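Local coordinates for protein DNMT2 (Spodoptera frugiperda, PDB 4H0N) that probably methylates cytosine 38 in the anticodon loop of tRNA(Asp), can probably also methylate cytosine in DNA, and binds the spent cofactor S-adenosyl-L-homocysteine here, at residues Pro81-Asn85 with Gly86-Asp90; Phe207-Pro210 with Glu211-Arg215; Asp250-Arg253 with Glu254-Gln257; Asn301-Thr304 with Asn305-Met308. The protein carries 3 engineered substitutions. All blocks are in the same frame, centred on the assembly; numbering follows the deposited sequence.

Interaction 1 (Pro81-Asn85 with Gly86-Asp90)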
# COMPACT_ATOMS: atom_id res chain seq x y z
N PRO A 81 -16.37 4.70 5.81
CA PRO A 81 -17.27 5.54 6.60
C PRO A 81 -17.88 4.87 7.81
O PRO A 81 -17.98 3.68 7.88
CB PRO A 81 -18.37 5.89 5.60
CG PRO A 81 -18.22 4.93 4.49
CD PRO A 81 -16.76 4.69 4.40
N PHE A 82 -18.25 5.68 8.77
CA PHE A 82 -19.15 5.28 9.81
C PHE A 82 -20.55 5.84 9.59
O PHE A 82 -21.50 5.27 10.03
CB PHE A 82 -18.62 5.76 11.15
CG PHE A 82 -17.18 5.44 11.36
CD1 PHE A 82 -16.82 4.31 12.04
CD2 PHE A 82 -16.20 6.25 10.85
CE1 PHE A 82 -15.50 4.00 12.23
CE2 PHE A 82 -14.88 5.94 11.03
CZ PHE A 82 -14.53 4.81 11.73
N THR A 83 -20.67 6.94 8.87
CA THR A 83 -21.95 7.58 8.69
C THR A 83 -22.25 7.97 7.25
O THR A 83 -21.37 8.32 6.49
CB THR A 83 -22.10 8.79 9.64
OG1 THR A 83 -21.62 9.97 9.02
CG2 THR A 83 -21.32 8.57 10.88
N ARG A 84 -23.51 7.88 6.85
CA ARG A 84 -23.92 8.41 5.57
C ARG A 84 -25.08 9.38 5.70
O ARG A 84 -26.11 9.06 6.28
CB ARG A 84 -24.23 7.28 4.59
CG ARG A 84 -25.37 7.58 3.63
CD ARG A 84 -24.99 7.33 2.18
NE ARG A 84 -23.67 6.73 2.04
CZ ARG A 84 -23.34 5.57 2.59
NH1 ARG A 84 -22.12 5.08 2.43
NH2 ARG A 84 -24.23 4.90 3.29
N ASN A 85 -24.91 10.55 5.12
CA ASN A 85 -25.91 11.62 5.19
C ASN A 85 -26.73 11.68 6.47
O ASN A 85 -27.96 11.71 6.43
CB ASN A 85 -26.79 11.68 3.93
CG ASN A 85 -27.50 10.37 3.65
OD1 ASN A 85 -27.14 9.65 2.71
ND2 ASN A 85 -28.51 10.05 4.45
N GLY A 86 -26.05 11.68 7.61
CA GLY A 86 -26.70 11.95 8.88
C GLY A 86 -26.99 10.74 9.75
O GLY A 86 -27.38 10.89 10.91
N LYS A 87 -26.81 9.54 9.21
CA LYS A 87 -27.13 8.31 9.94
C LYS A 87 -25.92 7.39 10.10
O LYS A 87 -25.06 7.33 9.22
CB LYS A 87 -28.26 7.56 9.25
CG LYS A 87 -29.58 8.31 9.20
CD LYS A 87 -30.60 7.60 8.34
CE LYS A 87 -31.94 8.34 8.34
NZ LYS A 87 -32.96 7.68 7.48
N TYR A 88 -25.86 6.68 11.22
CA TYR A 88 -24.79 5.71 11.45
C TYR A 88 -24.93 4.51 10.53
O TYR A 88 -26.02 3.96 10.37
CB TYR A 88 -24.76 5.22 12.90
CG TYR A 88 -24.25 6.26 13.86
CD1 TYR A 88 -22.89 6.51 13.98
CD2 TYR A 88 -25.12 7.00 14.65
CE1 TYR A 88 -22.41 7.47 14.84
CE2 TYR A 88 -24.65 7.96 15.52
CZ TYR A 88 -23.30 8.19 15.61
OH TYR A 88 -22.84 9.15 16.48
N LEU A 89 -23.83 4.12 9.90
CA LEU A 89 -23.83 2.92 9.08
C LEU A 89 -24.01 1.71 10.00
O LEU A 89 -23.73 1.79 11.19
CB LEU A 89 -22.53 2.82 8.28
CG LEU A 89 -22.32 3.94 7.26
CD1 LEU A 89 -21.19 3.58 6.32
CD2 LEU A 89 -23.61 4.22 6.50
N ASP A 90 -24.50 0.61 9.44
CA ASP A 90 -24.81 -0.57 10.24
C ASP A 90 -23.53 -1.35 10.55
O ASP A 90 -22.60 -1.35 9.76
CB ASP A 90 -25.81 -1.44 9.49
CG ASP A 90 -26.63 -2.31 10.42
OD1 ASP A 90 -27.88 -2.24 10.34
OD2 ASP A 90 -26.04 -3.07 11.21
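Leu89 sets CG opposite its own carbonyl carbon (chi1 -64°) and runs on extended, which spreads its two methyls toward different partners: CD1 lies 3.7 Å from Pro81 CB, and CD2 lies 3.7 Å from Arg84 CB. The arginine chain bends at chi2 and chi3, folding the guanidinium back so that NH2 also approaches CD2. These side chains sit on one face of a two-residue beta hairpin. Asn85 and Gly86 take the middle of its type I' turn, where both backbones have positive phi, a familiar role for an Asn-Gly pair. Next to the turn, Arg84 and Lys87 form the hydrogen-bonded pair, with N of Arg84 2.9 Å from O of Lys87 and N of Lys87 3.1 Å from O of Arg84. Further down, N of Leu89 donates almost straight (169°) to O of Phe82. On the other face Thr83 and Tyr88 run side by side, CG2 of Thr83 4.0 Å from CD1 of Tyr88. The hairpin, strands 83-84 and 87-88, is its own small sheet, apart from the large mixed one, and begins a few residues after the likely active-site Cys79. Phe82 and Leu89 rest on Asn97 and Thr96, in the loop before helix 99-105.

Interaction 2 (Phe207-Pro210 with Glu211-Arg215)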
# COMPACT_ATOMS: atom_id res chain seq x y z
N PHE A 207 -1.21 -1.93 -23.07
CA PHE A 207 -0.95 -1.02 -21.97
C PHE A 207 -0.83 0.43 -22.43
O PHE A 207 -0.71 1.34 -21.61
CB PHE A 207 0.31 -1.44 -21.20
CG PHE A 207 0.16 -2.75 -20.49
CD1 PHE A 207 -0.59 -2.84 -19.34
CD2 PHE A 207 0.78 -3.89 -20.97
CE1 PHE A 207 -0.73 -4.05 -18.68
CE2 PHE A 207 0.65 -5.09 -20.32
CZ PHE A 207 -0.11 -5.17 -19.17
N LEU A 208 -0.86 0.63 -23.75
CA LEU A 208 -0.82 1.98 -24.31
C LEU A 208 -2.03 2.76 -23.85
O LEU A 208 -3.15 2.25 -23.84
CB LEU A 208 -0.76 1.94 -25.83
CG LEU A 208 0.62 1.69 -26.45
CD1 LEU A 208 0.49 1.34 -27.91
CD2 LEU A 208 1.52 2.90 -26.27
N VAL A 209 -1.81 4.00 -23.45
CA VAL A 209 -2.89 4.86 -23.00
C VAL A 209 -3.84 5.17 -24.16
O VAL A 209 -3.40 5.61 -25.24
CB VAL A 209 -2.32 6.15 -22.37
CG1 VAL A 209 -3.42 7.09 -21.94
CG2 VAL A 209 -1.44 5.79 -21.18
N PRO A 210 -5.14 4.91 -23.97
CA PRO A 210 -6.18 5.07 -25.00
C PRO A 210 -6.44 6.53 -25.36
O PRO A 210 -6.08 7.42 -24.59
CB PRO A 210 -7.43 4.47 -24.33
CG PRO A 210 -6.92 3.62 -23.23
CD PRO A 210 -5.69 4.32 -22.73
N GLU A 211 -7.08 6.76 -26.50
CA GLU A 211 -7.33 8.10 -27.01
C GLU A 211 -8.19 8.96 -26.09
O GLU A 211 -7.87 10.12 -25.85
CB GLU A 211 -7.98 8.04 -28.39
CG GLU A 211 -7.11 7.41 -29.46
CD GLU A 211 -7.71 7.57 -30.85
OE1 GLU A 211 -8.90 7.93 -30.94
OE2 GLU A 211 -6.98 7.34 -31.83
N LYS A 212 -9.28 8.38 -25.60
CA LYS A 212 -10.17 9.08 -24.69
C LYS A 212 -9.38 9.65 -23.51
O LYS A 212 -9.59 10.78 -23.09
CB LYS A 212 -11.29 8.16 -24.20
CG LYS A 212 -10.89 6.69 -24.13
CD LYS A 212 -11.38 6.04 -22.84
CE LYS A 212 -10.25 5.30 -22.12
NZ LYS A 212 -10.55 5.01 -20.68
N MET A 213 -8.44 8.85 -23.01
CA MET A 213 -7.52 9.26 -21.95
C MET A 213 -6.56 10.35 -22.40
O MET A 213 -6.26 11.28 -21.65
CB MET A 213 -6.71 8.07 -21.48
CG MET A 213 -7.44 7.16 -20.54
SD MET A 213 -8.03 8.10 -19.13
CE MET A 213 -9.14 6.92 -18.41
N LEU A 214 -6.06 10.21 -23.63
CA LEU A 214 -5.10 11.16 -24.19
C LEU A 214 -5.70 12.55 -24.32
O LEU A 214 -4.97 13.52 -24.52
CB LEU A 214 -4.58 10.66 -25.54
CG LEU A 214 -3.69 9.42 -25.52
CD1 LEU A 214 -3.21 9.09 -26.91
CD2 LEU A 214 -2.51 9.63 -24.60
N ARG A 215 -7.02 12.66 -24.21
CA ARG A 215 -7.67 13.97 -24.17
C ARG A 215 -7.29 14.71 -22.89
O ARG A 215 -7.23 15.94 -22.87
CB ARG A 215 -9.19 13.85 -24.27
CG ARG A 215 -9.71 13.38 -25.63
CD ARG A 215 -11.21 13.64 -25.79
NE ARG A 215 -11.48 14.91 -26.48
CZ ARG A 215 -12.17 15.92 -25.96
NH1 ARG A 215 -12.68 15.82 -24.74
NH2 ARG A 215 -12.36 17.02 -26.67
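Val209 stands across Met213 at about a right angle and meets it with one methyl, CG1, which lies 3.5 Å from Met213 CB. Because that methyl is anti to the backbone N (chi1 178°), it points into the coming helical turn and also reaches CD2 of Leu214 at 3.8 Å, this time at a slant. The Pro210 ring behaves differently. It runs alongside two neighbours, pointing the same way as each: its CD is 4.0 Å from CG of Met213, and its CB is 3.7 Å from CE of Lys212, whose bent chain lies against the ring. The backbone ties this together, with N of Leu214 donating to O of Pro210 at 3.0 Å, in the carbonyl plane, the i to i+4 bond of the first turn. An alanine at Leu214 would keep that bond but would probably leave Val209 CG1 without one of its two apolar partners, opening a gap on this buried side. This short, weakly bonded helix, 211-214, is wedged between other parts of the chain: Tyr284 packs on Val209, Pro210 and Met213, Val209 bonds through its backbone to Leu282, and Glu211 and Leu214 touch helix 271-278.

Interaction 3 (Asp250-Arg253 with Glu254-Gln257)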
# COMPACT_ATOMS: atom_id res chain seq x y z
N ASP A 250 9.05 5.62 -23.57
CA ASP A 250 10.44 5.27 -23.84
C ASP A 250 11.13 6.43 -24.53
O ASP A 250 12.35 6.44 -24.69
CB ASP A 250 10.52 4.02 -24.72
CG ASP A 250 9.79 2.84 -24.11
OD1 ASP A 250 10.45 1.98 -23.50
OD2 ASP A 250 8.54 2.78 -24.24
N LYS A 251 10.33 7.41 -24.95
CA LYS A 251 10.82 8.56 -25.69
C LYS A 251 11.57 9.51 -24.76
O LYS A 251 11.33 9.53 -23.56
CB LYS A 251 9.66 9.30 -26.37
CG LYS A 251 8.85 8.53 -27.41
CD LYS A 251 9.73 8.24 -28.60
CE LYS A 251 8.95 8.17 -29.90
NZ LYS A 251 9.73 7.43 -30.91
N PRO A 252 12.52 10.28 -25.31
CA PRO A 252 13.21 11.32 -24.54
C PRO A 252 12.24 12.39 -24.05
O PRO A 252 11.25 12.69 -24.73
CB PRO A 252 14.18 11.93 -25.57
CG PRO A 252 14.39 10.84 -26.56
CD PRO A 252 13.08 10.13 -26.66
N ARG A 253 12.52 12.95 -22.88
CA ARG A 253 11.66 13.98 -22.30
C ARG A 253 11.59 15.21 -23.19
O ARG A 253 10.60 15.94 -23.18
CB ARG A 253 12.16 14.36 -20.91
CG ARG A 253 11.21 15.27 -20.15
CD ARG A 253 11.88 15.84 -18.92
NE ARG A 253 12.63 14.81 -18.21
CZ ARG A 253 13.61 15.07 -17.34
NH1 ARG A 253 13.95 16.33 -17.08
NH2 ARG A 253 14.25 14.08 -16.73
N GLU A 254 12.65 15.45 -23.96
CA GLU A 254 12.68 16.58 -24.87
C GLU A 254 11.63 16.42 -25.96
O GLU A 254 10.97 17.39 -26.35
CB GLU A 254 14.07 16.73 -25.49
CG GLU A 254 14.37 18.12 -25.99
CD GLU A 254 15.86 18.38 -26.11
OE1 GLU A 254 16.24 19.55 -26.34
OE2 GLU A 254 16.65 17.42 -25.98
N VAL A 255 11.47 15.20 -26.45
CA VAL A 255 10.45 14.90 -27.44
C VAL A 255 9.05 15.13 -26.86
O VAL A 255 8.17 15.68 -27.52
CB VAL A 255 10.59 13.46 -27.96
CG1 VAL A 255 9.42 13.09 -28.86
CG2 VAL A 255 11.91 13.29 -28.71
N VAL A 256 8.86 14.71 -25.61
CA VAL A 256 7.59 14.89 -24.91
C VAL A 256 7.20 16.37 -24.82
O VAL A 256 6.03 16.72 -24.96
CB VAL A 256 7.63 14.25 -23.49
CG1 VAL A 256 6.37 14.58 -22.69
CG2 VAL A 256 7.81 12.74 -23.58
N GLN A 257 8.19 17.23 -24.61
CA GLN A 257 7.96 18.66 -24.49
C GLN A 257 7.56 19.33 -25.81
O GLN A 257 6.72 20.23 -25.82
CB GLN A 257 9.20 19.34 -23.92
CG GLN A 257 9.49 18.97 -22.49
CD GLN A 257 8.75 19.85 -21.51
OE1 GLN A 257 7.73 20.47 -21.84
NE2 GLN A 257 9.27 19.94 -20.29
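Pro252 and Arg253 meet Val255, Val256 and Gln257 in a helix start: this is the N-terminal first turn of helix 253-262, a surface contact about 30 Å (centre to centre) from the middle of the chain. Pro252 holds the N-cap position, and the loop before it comes from strand 247-248, which pairs in parallel with 222-223. This outlying region probably belongs to the target-recognition part of a C5-methyltransferase, remote from the cofactor. Proline has no side-chain acceptor to cap the turn; what its backbone carbonyl offers is the ordinary i to i+4 bond of a helix start. O of Pro252 takes N of Val256 at 3.3 Å, in the carbonyl plane, and more weakly N of Val255 at 3.1 Å, where the N-H...O angle is only 122°. One residue on, O of Arg253 accepts N of Gln257 at 3.1 Å, with the donor tilted 25° from the carbonyl plane. The arginine's CB leaves the turn on its outer side, with CG anti to its own N (chi1 -172°), and the side chain shares Tyr224 with Val256, the buried member of the group; Val255 touches Leu280 on the chain's later loop. Side-chain packing within the turn is modest: the Pro252 ring and Val255 meet at a slant, and their nearest approach is from ring atom CD to the methyl CG2 of Val255, 3.9 Å away.

Interaction 4 (Asn301-Thr304 with Asn305-Met308)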
# COMPACT_ATOMS: atom_id res chain seq x y z
N ASN A 301 3.84 -13.36 -8.04
CA ASN A 301 3.19 -13.18 -9.33
C ASN A 301 1.68 -13.15 -9.18
O ASN A 301 1.13 -13.68 -8.22
CB ASN A 301 3.61 -14.29 -10.30
CG ASN A 301 5.06 -14.17 -10.73
OD1 ASN A 301 5.61 -13.06 -10.82
ND2 ASN A 301 5.69 -15.31 -10.99
N LEU A 302 1.01 -12.52 -10.14
CA LEU A 302 -0.45 -12.45 -10.12
C LEU A 302 -1.06 -13.53 -10.99
O LEU A 302 -0.52 -13.89 -12.04
CB LEU A 302 -0.93 -11.07 -10.59
CG LEU A 302 -0.49 -9.84 -9.79
CD1 LEU A 302 -1.15 -8.59 -10.35
CD2 LEU A 302 -0.82 -9.99 -8.31
N PRO A 303 -2.21 -14.07 -10.56
CA PRO A 303 -2.97 -15.02 -11.37
C PRO A 303 -3.43 -14.39 -12.68
O PRO A 303 -3.91 -13.26 -12.69
CB PRO A 303 -4.18 -15.34 -10.49
CG PRO A 303 -3.71 -15.09 -9.10
CD PRO A 303 -2.78 -13.92 -9.21
N THR A 304 -3.28 -15.13 -13.78
CA THR A 304 -3.73 -14.66 -15.09
C THR A 304 -5.25 -14.73 -15.23
O THR A 304 -5.81 -14.31 -16.24
CB THR A 304 -3.10 -15.48 -16.23
OG1 THR A 304 -3.03 -16.86 -15.85
CG2 THR A 304 -1.70 -14.97 -16.55
N ASN A 305 -5.92 -15.28 -14.21
CA ASN A 305 -7.37 -15.40 -14.25
C ASN A 305 -8.09 -14.12 -13.82
O ASN A 305 -9.28 -13.95 -14.10
CB ASN A 305 -7.86 -16.63 -13.47
CG ASN A 305 -8.52 -16.28 -12.14
OD1 ASN A 305 -9.68 -15.85 -12.10
ND2 ASN A 305 -7.80 -16.50 -11.04
N ILE A 306 -7.38 -13.21 -13.17
CA ILE A 306 -7.96 -11.92 -12.81
C ILE A 306 -7.60 -10.84 -13.85
O ILE A 306 -6.50 -10.84 -14.41
CB ILE A 306 -7.62 -11.49 -11.36
CG1 ILE A 306 -6.57 -10.37 -11.33
CG2 ILE A 306 -7.19 -12.70 -10.52
CD1 ILE A 306 -5.28 -10.76 -10.67
N SER A 307 -8.54 -9.93 -14.10
CA SER A 307 -8.40 -8.94 -15.15
C SER A 307 -7.45 -7.81 -14.78
O SER A 307 -7.06 -7.68 -13.62
CB SER A 307 -9.76 -8.32 -15.45
OG SER A 307 -10.26 -7.65 -14.30
N MET A 308 -7.11 -7.00 -15.77
CA MET A 308 -6.25 -5.84 -15.56
C MET A 308 -6.85 -4.85 -14.57
O MET A 308 -6.14 -4.32 -13.71
CB MET A 308 -5.95 -5.14 -16.89
CG MET A 308 -5.07 -5.94 -17.82
SD MET A 308 -3.63 -6.57 -16.94
CE MET A 308 -2.87 -7.58 -18.21
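Asn305 comes first, reaching back over the type I turn that runs from Pro303 to Ile306: its amide nitrogen ND2 lies 3.8 Å from CB of Pro303, a van der Waals touch on the proline ring. Ile306 carries most of the rest. Its backbone N closes the turn on O of Pro303, but only weakly, at 3.5 Å, although the N-H points nearly straight at the oxygen (162°). The side chain doubles back along the same proline. Its CG2 comes to 4.0 Å from Pro303 CB, while Ile306 CD1 sits 3.5 Å from O of Pro303. More loosely, Ile306 CD1 lies 4.4 Å from Leu302 CB. An alanine in place of Ile306 would probably leave Pro303 and Leu302 without this apolar cover and open a gap beneath the turn. Ser307 then leaves the turn and serves as N-cap: its OG makes a weak hydrogen bond to N of Gln310, in the first turn of the next helix. Met308 begins that helix, 308-316, and touches Pro287. The turn thus lies between helices: Leu302, Pro303 and Ile306 all rest on Val42 of helix 37-46, Leu302 and Ile306 on Cys311 of helix 308-316, and Leu302 also on Leu291 of helix 287-293, with its side chain about 9 Å from the bound S-adenosyl-L-homocysteine.

All four contacts are local turns or helix starts, and they follow one another along the chain. Interaction 2 is the most buried, with three of its six touching residues inside, and relies on apolar packing; interactions 1, 3 and 4 lie at the surface. Strand pairing shapes interaction 1, main-chain carbonyls gripping a helix end shape interaction 3, and a weak turn bond backed by hydrophobic cover shapes interaction 4. Interactions 1 and 4 lie nearest the cofactor, yet their centres are 35 Å apart. Interactions 2 and 4 join directly, CZ of Phe207 packing 3.8 Å from CE of Met308, while interaction 3 stays about 7 Å from interaction 2 at the nearest atoms.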